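Local coordinates for protein ARF-like GTPase (PDB 4M9Q) that belongs to the ARF family of small P-loop G proteins and holds phosphoaminophosphonic acid-guanylate ester and a magnesium ion in this model, at residues A[108-113]-A[139-144]; A[16-21]-A[52-57]; A[68-73]-A[100-105]. All coordinates share one frame; numbering follows the deposited sequence. Where two conformers were deposited one is given.

Interaction 1 (A[108-113]-A[139-144]). With GNP (phosphoaminophosphonic acid-guanylate ester), chain D.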
loop_
_atom_site.group_PDB
_atom_site.type_symbol
_atom_site.label_atom_id
_atom_site.label_comp_id
_atom_site.label_asym_id
_atom_site.label_seq_id
_atom_site.Cartn_x
_atom_site.Cartn_y
_atom_site.Cartn_z
ATOM N N ILE A 108 -0.701 6.207 5.280
ATOM C CA ILE A 108 -1.381 5.113 4.581
ATOM C C ILE A 108 -2.365 5.665 3.542
ATOM O O ILE A 108 -3.269 6.452 3.831
ATOM C CB ILE A 108 -2.267 4.248 5.471
ATOM C CG1 ILE A 108 -1.788 4.157 6.889
ATOM C CG2 ILE A 108 -2.334 2.813 4.939
ATOM C CD1 ILE A 108 -0.495 3.516 6.953
ATOM N N CYS A 109 -2.184 5.268 2.310
ATOM C CA CYS A 109 -3.117 5.608 1.285
ATOM C C CYS A 109 -4.008 4.368 1.113
ATOM O O CYS A 109 -3.531 3.315 0.799
ATOM C CB CYS A 109 -2.363 5.927 0.024
ATOM S SG CYS A 109 -3.430 6.091 -1.386
ATOM N N ILE A 110 -5.289 4.491 1.406
ATOM C CA ILE A 110 -6.176 3.372 1.369
ATOM C C ILE A 110 -6.989 3.479 0.102
ATOM O O ILE A 110 -7.682 4.477 -0.118
ATOM C CB ILE A 110 -7.105 3.373 2.599
ATOM C CG1 ILE A 110 -6.248 3.289 3.881
ATOM C CG2 ILE A 110 -8.100 2.206 2.530
ATOM C CD1 ILE A 110 -6.864 3.875 5.120
ATOM N N PHE A 111 -6.891 2.479 -0.761
ATOM C CA PHE A 111 -7.689 2.487 -1.972
ATOM C C PHE A 111 -8.905 1.601 -1.802
ATOM O O PHE A 111 -8.804 0.425 -1.544
ATOM C CB PHE A 111 -6.865 2.009 -3.146
ATOM C CG PHE A 111 -5.919 3.040 -3.692
ATOM C CD1 PHE A 111 -6.395 4.151 -4.259
ATOM C CD2 PHE A 111 -4.562 2.828 -3.699
ATOM C CE1 PHE A 111 -5.538 5.094 -4.805
ATOM C CE2 PHE A 111 -3.679 3.745 -4.261
ATOM C CZ PHE A 111 -4.164 4.893 -4.795
ATOM N N ALA A 112 -10.076 2.190 -1.916
ATOM C CA ALA A 112 -11.327 1.423 -1.849
ATOM C C ALA A 112 -11.578 0.942 -3.266
ATOM O O ALA A 112 -12.279 1.597 -4.033
ATOM C CB ALA A 112 -12.494 2.300 -1.374
ATOM N N ASN A 113 -10.979 -0.182 -3.606
ATOM C CA ASN A 113 -10.924 -0.649 -4.991
ATOM C C ASN A 113 -12.211 -1.351 -5.492
ATOM O O ASN A 113 -13.089 -1.738 -4.728
ATOM C CB ASN A 113 -9.711 -1.557 -5.163
ATOM C CG ASN A 113 -9.411 -1.855 -6.607
ATOM O OD1 ASN A 113 -9.560 -0.983 -7.492
ATOM N ND2 ASN A 113 -9.013 -3.086 -6.877
ATOM N N HIS A 139 -3.916 9.196 7.126
ATOM C CA HIS A 139 -4.448 8.361 6.077
ATOM C C HIS A 139 -5.548 9.008 5.383
ATOM O O HIS A 139 -6.197 9.922 5.905
ATOM C CB HIS A 139 -4.950 7.065 6.618
ATOM C CG HIS A 139 -6.068 7.218 7.585
ATOM N ND1 HIS A 139 -5.850 7.482 8.876
ATOM C CD2 HIS A 139 -7.467 7.205 7.403
ATOM C CE1 HIS A 139 -7.056 7.598 9.522
ATOM N NE2 HIS A 139 -8.039 7.453 8.607
ATOM N N ASN A 140 -5.809 8.517 4.188
ATOM C CA ASN A 140 -6.894 9.051 3.384
ATOM C C ASN A 140 -7.409 7.911 2.553
ATOM O O ASN A 140 -6.613 7.037 2.174
ATOM C CB ASN A 140 -6.343 10.150 2.474
ATOM C CG ASN A 140 -7.386 11.149 2.037
ATOM O OD1 ASN A 140 -8.587 10.961 2.196
ATOM N ND2 ASN A 140 -6.913 12.250 1.482
ATOM N N VAL A 141 -8.694 7.925 2.219
ATOM C CA VAL A 141 -9.287 6.811 1.497
ATOM C C VAL A 141 -9.723 7.306 0.163
ATOM O O VAL A 141 -10.367 8.335 0.086
ATOM C CB VAL A 141 -10.546 6.258 2.211
ATOM C CG1 VAL A 141 -11.243 5.189 1.355
ATOM C CG2 VAL A 141 -10.171 5.744 3.604
ATOM N N PHE A 142 -9.394 6.565 -0.879
ATOM C CA PHE A 142 -9.681 6.963 -2.234
ATOM C C PHE A 142 -10.368 5.815 -2.920
ATOM O O PHE A 142 -9.805 4.744 -3.041
ATOM C CB PHE A 142 -8.393 7.215 -2.984
ATOM C CG PHE A 142 -7.570 8.325 -2.410
ATOM C CD1 PHE A 142 -6.562 8.056 -1.501
ATOM C CD2 PHE A 142 -7.772 9.625 -2.814
ATOM C CE1 PHE A 142 -5.789 9.063 -0.988
ATOM C CE2 PHE A 142 -7.017 10.644 -2.286
ATOM C CZ PHE A 142 -6.038 10.363 -1.362
ATOM N N PRO A 143 -11.609 6.027 -3.361
ATOM C CA PRO A 143 -12.228 5.024 -4.164
ATOM C C PRO A 143 -11.591 4.950 -5.538
ATOM O O PRO A 143 -11.222 5.978 -6.086
ATOM C CB PRO A 143 -13.684 5.499 -4.278
ATOM C CG PRO A 143 -13.761 6.825 -3.643
ATOM C CD PRO A 143 -12.465 7.162 -3.031
ATOM N N CYS A 144 -11.520 3.755 -6.137
ATOM C CA CYS A 144 -10.883 3.621 -7.429
ATOM C C CYS A 144 -11.300 2.348 -8.116
ATOM O O CYS A 144 -12.017 1.498 -7.561
ATOM C CB CYS A 144 -9.366 3.611 -7.273
ATOM S SG CYS A 144 -8.818 2.147 -6.391
HETATM P PG GNP D . -2.745 -11.292 -4.222
HETATM O O1G GNP D . -1.554 -11.158 -5.311
HETATM O O2G GNP D . -2.494 -10.364 -2.983
HETATM O O3G GNP D . -2.913 -12.793 -3.923
HETATM N N3B GNP D . -4.130 -10.617 -4.938
HETATM P PB GNP D . -4.006 -9.060 -5.582
HETATM O O1B GNP D . -2.557 -8.768 -6.234
HETATM O O2B GNP D . -4.357 -8.114 -4.466
HETATM O O3A GNP D . -5.182 -9.083 -6.650
HETATM P PA GNP D . -5.082 -8.877 -8.224
HETATM O O1A GNP D . -4.426 -10.135 -8.643
HETATM O O2A GNP D . -4.489 -7.533 -8.466
HETATM O "O5'" GNP D . -6.645 -8.859 -8.552
HETATM C "C5'" GNP D . -7.491 -9.913 -8.032
HETATM C "C4'" GNP D . -8.713 -10.134 -8.961
HETATM O "O4'" GNP D . -9.468 -8.912 -8.935
HETATM C "C3'" GNP D . -8.359 -10.281 -10.434
HETATM O "O3'" GNP D . -9.388 -10.921 -11.187
HETATM C "C2'" GNP D . -8.382 -8.883 -10.950
HETATM O "O2'" GNP D . -8.625 -8.762 -12.320
HETATM C "C1'" GNP D . -9.577 -8.345 -10.227
HETATM N N9 GNP D . -9.660 -6.886 -10.119
HETATM C C8 GNP D . -8.671 -6.092 -9.712
HETATM N N7 GNP D . -9.082 -4.818 -9.657
HETATM C C5 GNP D . -10.357 -4.788 -10.058
HETATM C C6 GNP D . -11.346 -3.713 -10.244
HETATM O O6 GNP D . -11.068 -2.519 -10.021
HETATM N N1 GNP D . -12.549 -4.066 -10.642
HETATM C C2 GNP D . -12.897 -5.367 -10.893
HETATM N N2 GNP D . -14.145 -5.591 -11.311
HETATM N N3 GNP D . -12.046 -6.417 -10.750
HETATM C C4 GNP D . -10.751 -6.160 -10.364
#

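Interaction 2 (A[16-21]-A[52-57]). With MG (magnesium ion), chain E; GNP (phosphoaminophosphonic acid-guanylate ester), chain D.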
loop_
_atom_site.group_PDB
_atom_site.type_symbol
_atom_site.label_atom_id
_atom_site.label_comp_id
_atom_site.label_asym_id
_atom_site.label_seq_id
_atom_site.Cartn_x
_atom_site.Cartn_y
_atom_site.Cartn_z
ATOM N N GLY A 16 -6.715 -6.359 -5.214
ATOM C CA GLY A 16 -6.371 -5.748 -6.496
ATOM C C GLY A 16 -5.058 -5.017 -6.553
ATOM O O GLY A 16 -4.922 -4.130 -7.389
ATOM N N LYS A 17 -4.090 -5.428 -5.721
ATOM C CA LYS A 17 -2.816 -4.723 -5.570
ATOM C C LYS A 17 -2.015 -4.846 -6.849
ATOM O O LYS A 17 -1.556 -3.849 -7.416
ATOM C CB LYS A 17 -1.999 -5.328 -4.453
ATOM C CG LYS A 17 -2.684 -5.334 -3.116
ATOM C CD LYS A 17 -1.832 -5.975 -2.012
ATOM C CE LYS A 17 -1.773 -7.491 -2.157
ATOM N NZ LYS A 17 -3.070 -8.137 -1.850
ATOM N N THR A 18 -1.828 -6.078 -7.320
ATOM C CA THR A 18 -1.033 -6.277 -8.510
ATOM C C THR A 18 -1.654 -5.538 -9.709
ATOM O O THR A 18 -0.948 -4.871 -10.452
ATOM C CB THR A 18 -0.780 -7.764 -8.740
ATOM O OG1 THR A 18 -0.159 -8.304 -7.568
ATOM C CG2 THR A 18 0.174 -8.047 -9.931
ATOM N N THR A 19 -2.976 -5.583 -9.852
ATOM C CA THR A 19 -3.658 -4.875 -10.946
ATOM C C THR A 19 -3.481 -3.363 -10.786
ATOM O O THR A 19 -3.281 -2.633 -11.731
ATOM C CB THR A 19 -5.142 -5.235 -10.974
ATOM O OG1 THR A 19 -5.284 -6.674 -10.936
ATOM C CG2 THR A 19 -5.855 -4.682 -12.252
ATOM N N LEU A 20 -3.522 -2.901 -9.553
ATOM C CA LEU A 20 -3.372 -1.487 -9.280
ATOM C C LEU A 20 -1.957 -1.038 -9.614
ATOM O O LEU A 20 -1.729 -0.040 -10.281
ATOM C CB LEU A 20 -3.727 -1.212 -7.837
ATOM C CG LEU A 20 -3.791 0.261 -7.479
ATOM C CD1 LEU A 20 -4.906 0.457 -6.447
ATOM C CD2 LEU A 20 -2.422 0.707 -6.983
ATOM N N LEU A 21 -0.990 -1.840 -9.247
ATOM C CA LEU A 21 0.373 -1.513 -9.601
ATOM C C LEU A 21 0.588 -1.436 -11.088
ATOM O O LEU A 21 1.189 -0.491 -11.555
ATOM C CB LEU A 21 1.324 -2.543 -9.041
ATOM C CG LEU A 21 2.773 -2.099 -9.193
ATOM C CD1 LEU A 21 2.876 -0.640 -8.705
ATOM C CD2 LEU A 21 3.714 -3.048 -8.476
ATOM N N VAL A 52 8.107 0.712 -5.405
ATOM C CA VAL A 52 6.908 0.062 -4.919
ATOM C C VAL A 52 7.047 -1.452 -4.806
ATOM O O VAL A 52 7.339 -2.113 -5.761
ATOM C CB VAL A 52 5.712 0.348 -5.827
ATOM C CG1 VAL A 52 4.436 -0.105 -5.156
ATOM C CG2 VAL A 52 5.648 1.828 -6.132
ATOM N N PHE A 53 6.835 -1.989 -3.619
ATOM C CA PHE A 53 6.843 -3.434 -3.384
ATOM C C PHE A 53 5.395 -3.971 -3.286
ATOM O O PHE A 53 4.673 -3.648 -2.368
ATOM C CB PHE A 53 7.600 -3.721 -2.122
ATOM C CG PHE A 53 9.080 -3.511 -2.255
ATOM C CD1 PHE A 53 9.714 -2.433 -1.642
ATOM C CD2 PHE A 53 9.860 -4.421 -2.976
ATOM C CE1 PHE A 53 11.076 -2.275 -1.733
ATOM C CE2 PHE A 53 11.245 -4.230 -3.099
ATOM C CZ PHE A 53 11.853 -3.149 -2.476
ATOM N N ASP A 54 4.992 -4.758 -4.265
ATOM C CA ASP A 54 3.677 -5.355 -4.289
ATOM C C ASP A 54 3.778 -6.744 -3.660
ATOM O O ASP A 54 4.307 -7.649 -4.259
ATOM C CB ASP A 54 3.188 -5.400 -5.735
ATOM C CG ASP A 54 2.015 -6.358 -5.943
ATOM O OD1 ASP A 54 1.204 -6.575 -5.012
ATOM O OD2 ASP A 54 1.893 -6.903 -7.062
ATOM N N LEU A 55 3.327 -6.893 -2.430
ATOM C CA LEU A 55 3.466 -8.130 -1.699
ATOM C C LEU A 55 2.202 -8.943 -1.828
ATOM O O LEU A 55 1.108 -8.388 -1.845
ATOM C CB LEU A 55 3.693 -7.827 -0.228
ATOM C CG LEU A 55 5.120 -7.481 0.196
ATOM C CD1 LEU A 55 6.021 -7.068 -0.978
ATOM C CD2 LEU A 55 5.132 -6.441 1.295
ATOM N N GLY A 56 2.330 -10.254 -1.868
ATOM C CA GLY A 56 1.151 -11.116 -1.874
ATOM C C GLY A 56 0.345 -10.937 -0.614
ATOM O O GLY A 56 0.924 -10.691 0.443
ATOM N N GLY A 57 -0.983 -11.077 -0.718
ATOM C CA GLY A 57 -1.852 -10.949 0.424
ATOM C C GLY A 57 -2.475 -12.213 0.964
ATOM O O GLY A 57 -3.184 -12.149 1.945
HETATM MG MG MG E . -0.827 -9.701 -6.491
HETATM P PG GNP D . -2.745 -11.292 -4.222
HETATM O O1G GNP D . -1.554 -11.158 -5.311
HETATM O O2G GNP D . -2.494 -10.364 -2.983
HETATM O O3G GNP D . -2.913 -12.793 -3.923
HETATM N N3B GNP D . -4.130 -10.617 -4.938
HETATM P PB GNP D . -4.006 -9.060 -5.582
HETATM O O1B GNP D . -2.557 -8.768 -6.234
HETATM O O2B GNP D . -4.357 -8.114 -4.466
HETATM O O3A GNP D . -5.182 -9.083 -6.650
HETATM P PA GNP D . -5.082 -8.877 -8.224
HETATM O O1A GNP D . -4.426 -10.135 -8.643
HETATM O O2A GNP D . -4.489 -7.533 -8.466
HETATM O "O5'" GNP D . -6.645 -8.859 -8.552
HETATM C "C5'" GNP D . -7.491 -9.913 -8.032
HETATM C "C4'" GNP D . -8.713 -10.134 -8.961
HETATM O "O4'" GNP D . -9.468 -8.912 -8.935
HETATM C "C3'" GNP D . -8.359 -10.281 -10.434
HETATM O "O3'" GNP D . -9.388 -10.921 -11.187
HETATM C "C2'" GNP D . -8.382 -8.883 -10.950
HETATM O "O2'" GNP D . -8.625 -8.762 -12.320
HETATM C "C1'" GNP D . -9.577 -8.345 -10.227
HETATM N N9 GNP D . -9.660 -6.886 -10.119
HETATM C C8 GNP D . -8.671 -6.092 -9.712
HETATM N N7 GNP D . -9.082 -4.818 -9.657
HETATM C C5 GNP D . -10.357 -4.788 -10.058
HETATM C C6 GNP D . -11.346 -3.713 -10.244
HETATM O O6 GNP D . -11.068 -2.519 -10.021
HETATM N N1 GNP D . -12.549 -4.066 -10.642
HETATM C C2 GNP D . -12.897 -5.367 -10.893
HETATM N N2 GNP D . -14.145 -5.591 -11.311
HETATM N N3 GNP D . -12.046 -6.417 -10.750
HETATM C C4 GNP D . -10.751 -6.160 -10.364
HETATM O O HOH W 1 -0.000 -8.843 -4.840
HETATM O O HOH W 2 -1.716 -10.583 -8.159
#

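Interaction 3 (A[68-73]-A[100-105])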
loop_
_atom_site.group_PDB
_atom_site.type_symbol
_atom_site.label_atom_id
_atom_site.label_comp_id
_atom_site.label_asym_id
_atom_site.label_seq_id
_atom_site.Cartn_x
_atom_site.Cartn_y
_atom_site.Cartn_z
ATOM N N TYR A 68 9.279 -5.875 5.663
ATOM C CA TYR A 68 9.451 -4.689 4.851
ATOM C C TYR A 68 9.159 -3.398 5.585
ATOM O O TYR A 68 9.423 -2.301 5.031
ATOM C CB TYR A 68 8.518 -4.742 3.637
ATOM C CG TYR A 68 8.953 -5.709 2.586
ATOM C CD1 TYR A 68 9.629 -5.262 1.453
ATOM C CD2 TYR A 68 8.714 -7.073 2.724
ATOM C CE1 TYR A 68 10.045 -6.143 0.477
ATOM C CE2 TYR A 68 9.141 -7.972 1.757
ATOM C CZ TYR A 68 9.797 -7.494 0.632
ATOM O OH TYR A 68 10.206 -8.350 -0.359
ATOM N N LEU A 69 8.573 -3.464 6.773
ATOM C CA LEU A 69 7.969 -2.236 7.300
ATOM C C LEU A 69 9.013 -1.253 7.773
ATOM O O LEU A 69 8.739 -0.048 7.857
ATOM C CB LEU A 69 6.946 -2.527 8.372
ATOM C CG LEU A 69 5.768 -3.361 7.846
ATOM C CD1 LEU A 69 4.858 -3.750 9.009
ATOM C CD2 LEU A 69 4.995 -2.624 6.743
ATOM N N ALA A 70 10.224 -1.757 8.018
ATOM C CA ALA A 70 11.351 -0.920 8.456
ATOM C C ALA A 70 11.928 -0.115 7.319
ATOM O O ALA A 70 12.423 0.993 7.533
ATOM C CB ALA A 70 12.453 -1.772 9.096
ATOM N N GLU A 71 11.879 -0.658 6.106
ATOM C CA GLU A 71 12.477 0.036 4.954
ATOM C C GLU A 71 11.479 0.885 4.137
ATOM O O GLU A 71 11.827 1.421 3.111
ATOM C CB GLU A 71 13.196 -0.956 4.053
ATOM C CG GLU A 71 12.284 -1.905 3.313
ATOM C CD GLU A 71 13.047 -3.065 2.727
ATOM O OE1 GLU A 71 13.044 -4.177 3.339
ATOM O OE2 GLU A 71 13.668 -2.842 1.655
ATOM N N VAL A 72 10.291 1.097 4.673
ATOM C CA VAL A 72 9.212 1.721 3.926
ATOM C C VAL A 72 8.896 3.099 4.519
ATOM O O VAL A 72 8.972 3.288 5.726
ATOM C CB VAL A 72 8.007 0.766 3.967
ATOM C CG1 VAL A 72 6.864 1.345 4.765
ATOM C CG2 VAL A 72 7.670 0.269 2.568
ATOM N N HIS A 73 8.597 4.072 3.661
ATOM C CA HIS A 73 8.252 5.389 4.119
ATOM C C HIS A 73 6.776 5.510 4.287
ATOM O O HIS A 73 6.330 6.374 5.035
ATOM C CB HIS A 73 8.668 6.426 3.125
ATOM C CG HIS A 73 10.151 6.568 2.968
ATOM N ND1 HIS A 73 10.867 5.847 2.061
ATOM C CD2 HIS A 73 11.045 7.412 3.590
ATOM C CE1 HIS A 73 12.147 6.187 2.123
ATOM N NE2 HIS A 73 12.264 7.158 3.059
ATOM N N ASN A 100 2.754 -2.624 14.501
ATOM C CA ASN A 100 4.188 -2.777 14.257
ATOM C C ASN A 100 4.971 -1.505 14.534
ATOM O O ASN A 100 4.580 -0.410 14.181
ATOM C CB ASN A 100 4.482 -3.242 12.833
ATOM C CG ASN A 100 5.962 -3.579 12.619
ATOM O OD1 ASN A 100 6.836 -2.678 12.495
ATOM N ND2 ASN A 100 6.254 -4.886 12.557
ATOM N N GLN A 101 6.095 -1.718 15.179
ATOM C CA GLN A 101 6.965 -0.690 15.717
ATOM C C GLN A 101 7.498 0.248 14.640
ATOM O O GLN A 101 7.701 1.429 14.895
ATOM C CB GLN A 101 8.086 -1.407 16.492
ATOM C CG GLN A 101 9.505 -0.906 16.315
ATOM C CD GLN A 101 10.528 -1.852 16.973
ATOM O OE1 GLN A 101 10.781 -2.963 16.496
ATOM N NE2 GLN A 101 11.098 -1.414 18.076
ATOM N N PHE A 102 7.695 -0.271 13.431
ATOM C CA PHE A 102 8.276 0.517 12.357
ATOM C C PHE A 102 7.221 1.336 11.591
ATOM O O PHE A 102 7.563 2.036 10.622
ATOM C CB PHE A 102 9.034 -0.405 11.385
ATOM C CG PHE A 102 10.155 -1.197 12.026
ATOM C CD1 PHE A 102 10.137 -2.598 12.015
ATOM C CD2 PHE A 102 11.216 -0.557 12.622
ATOM C CE1 PHE A 102 11.155 -3.333 12.593
ATOM C CE2 PHE A 102 12.244 -1.284 13.218
ATOM C CZ PHE A 102 12.216 -2.673 13.198
ATOM N N MET A 103 5.952 1.240 11.999
ATOM C CA MET A 103 4.885 1.916 11.288
ATOM C C MET A 103 4.547 3.265 11.869
ATOM O O MET A 103 3.881 4.056 11.233
ATOM C CB MET A 103 3.628 1.060 11.218
ATOM C CG MET A 103 3.419 0.275 9.920
ATOM S SD MET A 103 3.623 1.210 8.384
ATOM C CE MET A 103 5.375 1.013 8.401
ATOM N N ARG A 104 5.030 3.564 13.051
ATOM C CA ARG A 104 4.562 4.762 13.737
ATOM C C ARG A 104 4.806 6.015 12.870
ATOM O O ARG A 104 5.788 6.106 12.186
ATOM C CB ARG A 104 5.148 4.780 15.171
ATOM C CG ARG A 104 5.498 6.118 15.800
ATOM C CD ARG A 104 6.939 6.499 15.474
ATOM N NE ARG A 104 7.644 7.130 16.586
ATOM C CZ ARG A 104 8.911 7.540 16.542
ATOM N NH1 ARG A 104 9.636 7.383 15.449
ATOM N NH2 ARG A 104 9.458 8.108 17.620
ATOM N N ASP A 105 3.834 6.917 12.811
ATOM C CA ASP A 105 3.899 8.151 11.964
ATOM C C ASP A 105 3.998 8.013 10.432
ATOM O O ASP A 105 4.107 9.012 9.750
ATOM C CB ASP A 105 5.038 9.088 12.449
ATOM C CG ASP A 105 4.800 9.637 13.884
ATOM O OD1 ASP A 105 3.619 9.875 14.287
ATOM O OD2 ASP A 105 5.806 9.841 14.602
#

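Interaction 1 (A[108-113]-A[139-144])
Ile110 is gripped by Asn140 and Phe142 through both of its backbone polar atoms: Ile110 N gives its hydrogen to Asn140 O at 3.0 Å, almost straight at 172°, and Ile110 O takes Phe142 N at 2.8 Å. The same parallel ladder begins with Asn140 N on Ile108 O and runs on through Ala112 N to Phe142 O and Cys144 N to Ala112 O; these last two donors stand above the carbonyl planes they reach. Cys109 and Phe111 turn their backbones the other way and bond to Ile75, Tyr77 and Val79, which places 108-113 between strand 74-80 and 139-143, the outermost strand on that side of the sheet. On the Cys109 and Phe111 face, Cys109 SG sits obliquely beside the Phe142 ring, 3.7 Å from Phe142 CD1, while Cys144 SG approaches the Phe111 ring in the same slanting way. On the other face, Val141 CG2 meets Ile110 CB at 4.0 Å, beneath helix 123-129. Asn113 OD1 accepts from Ala146 N and Asn113 ND2 donates to Ala15 O. Both ends of this amide are therefore spoken for by the P-loop and by the loop that follows strand 139-143, which should fix its flip at the nucleotide pocket.

Interaction 2 (A[16-21]-A[52-57])
Lys17 and Thr18 of a P-loop (Walker A motif) face Asp54 near the end of strand 48-55, with GNP and a magnesium ion held between the two segments. Metal bonds come first. Thr18 OG1 binds the magnesium at 1.9 Å, alongside GNP O1G, GNP O1B and two waters, and Thr35 OG1 completes the site. Asp54 works from the second shell: Thr18 OG1 donates a hydrogen bond to Asp54 OD2, 2.5 Å between the oxygens, on the syn lone pair of OD2, and Asp54 OD1 accepts from a metal-bound water. With CG anti to the backbone N (chi1 163°), the carboxylate is carried toward the helix start, and Asn39 ND2 steadies OD2 further. By accepting from Thr18 OG1, Asp54 probably orients the hydroxyl as a magnesium ligand.

Next are the phosphate bonds. The backbone amides of Gly16 and Lys17 both point at GNP O2B, Thr18 N serves GNP O1B, and Thr19 uses both its N and its OG1 on GNP O2A. From the strand side, Gly57 N donates to GNP O2G. The lysine chain bends at its last two torsions and passes Leu55 O, and its ammonium then bridges two phosphates while also donating to Gly11 O.

Apolar contact lies one helical turn deeper. Leu21 CD1 meets Val52 CG1 tip to tip at 3.9 Å, and Leu21 CD2 rests 3.6 Å from Asp54 CB. At the phosphate end, Lys17 NZ stands 2.6 Å from GNP O2G and 2.9 Å from GNP O2B.

Interaction 3 (A[68-73]-A[100-105])
Ala70 sets its methyl squarely on the Phe102 ring: Ala70 CB lies 3.7 Å from the ring centroid and only 10° off the normal, a CH-pi contact over the middle of one face. Val187 of helix 157-190 touches both of these residues. Leu69 packs next door. Its CB is 3.9 Å from Met103 CE and its CD1 reaches the flat amide of Asn100, 3.8 Å from Asn100 CG. Bends at chi2 and chi3 bring the Met103 methyl back across Leu69, where Met103 CE also lies 3.6 Å from Leu69 O. This is the tight part, and Ile75 of strand 74-80 touches both Leu69 and Met103 from the interior.

Outward the contact thins. Gln101 CG borders the far face of the Phe102 ring toward its rim, and Arg104 and Asp105, both exposed, are near enough for a long, charge-only attraction between Arg104 NE and Asp105 OD2. Lys106 NZ donates to both Val72 O and Phe102 O, tying the two loops together. Asn100 OD1 accepts from Phe102 N at 2.7 Å, an Asx turn just after helix 87-99, here shaping a connection between helix and strand in a P-loop G domain.

From the N terminus, the chain first closes interaction 2, bringing 52-57 back to the helix start at 16-21 and enclosing strand 38-45 on the way. Interaction 3 follows, joining the loop before strand 74-80 to the loop after helix 87-99; interaction 1 then spans the beta-alpha-beta unit of strand 108-113, helix 123-129 and strand 139-143. The three run in series, with neither nesting nor crossing. Interactions 1 and 2 reach the same sheet and share GNP, one near its base and the other at its phosphates, and meet where Leu20 packs on Phe111. Tyr68 packs on Phe53 and Leu55, joining interaction 3 to interaction 2, while interaction 3 adjoins interaction 1 only in sequence.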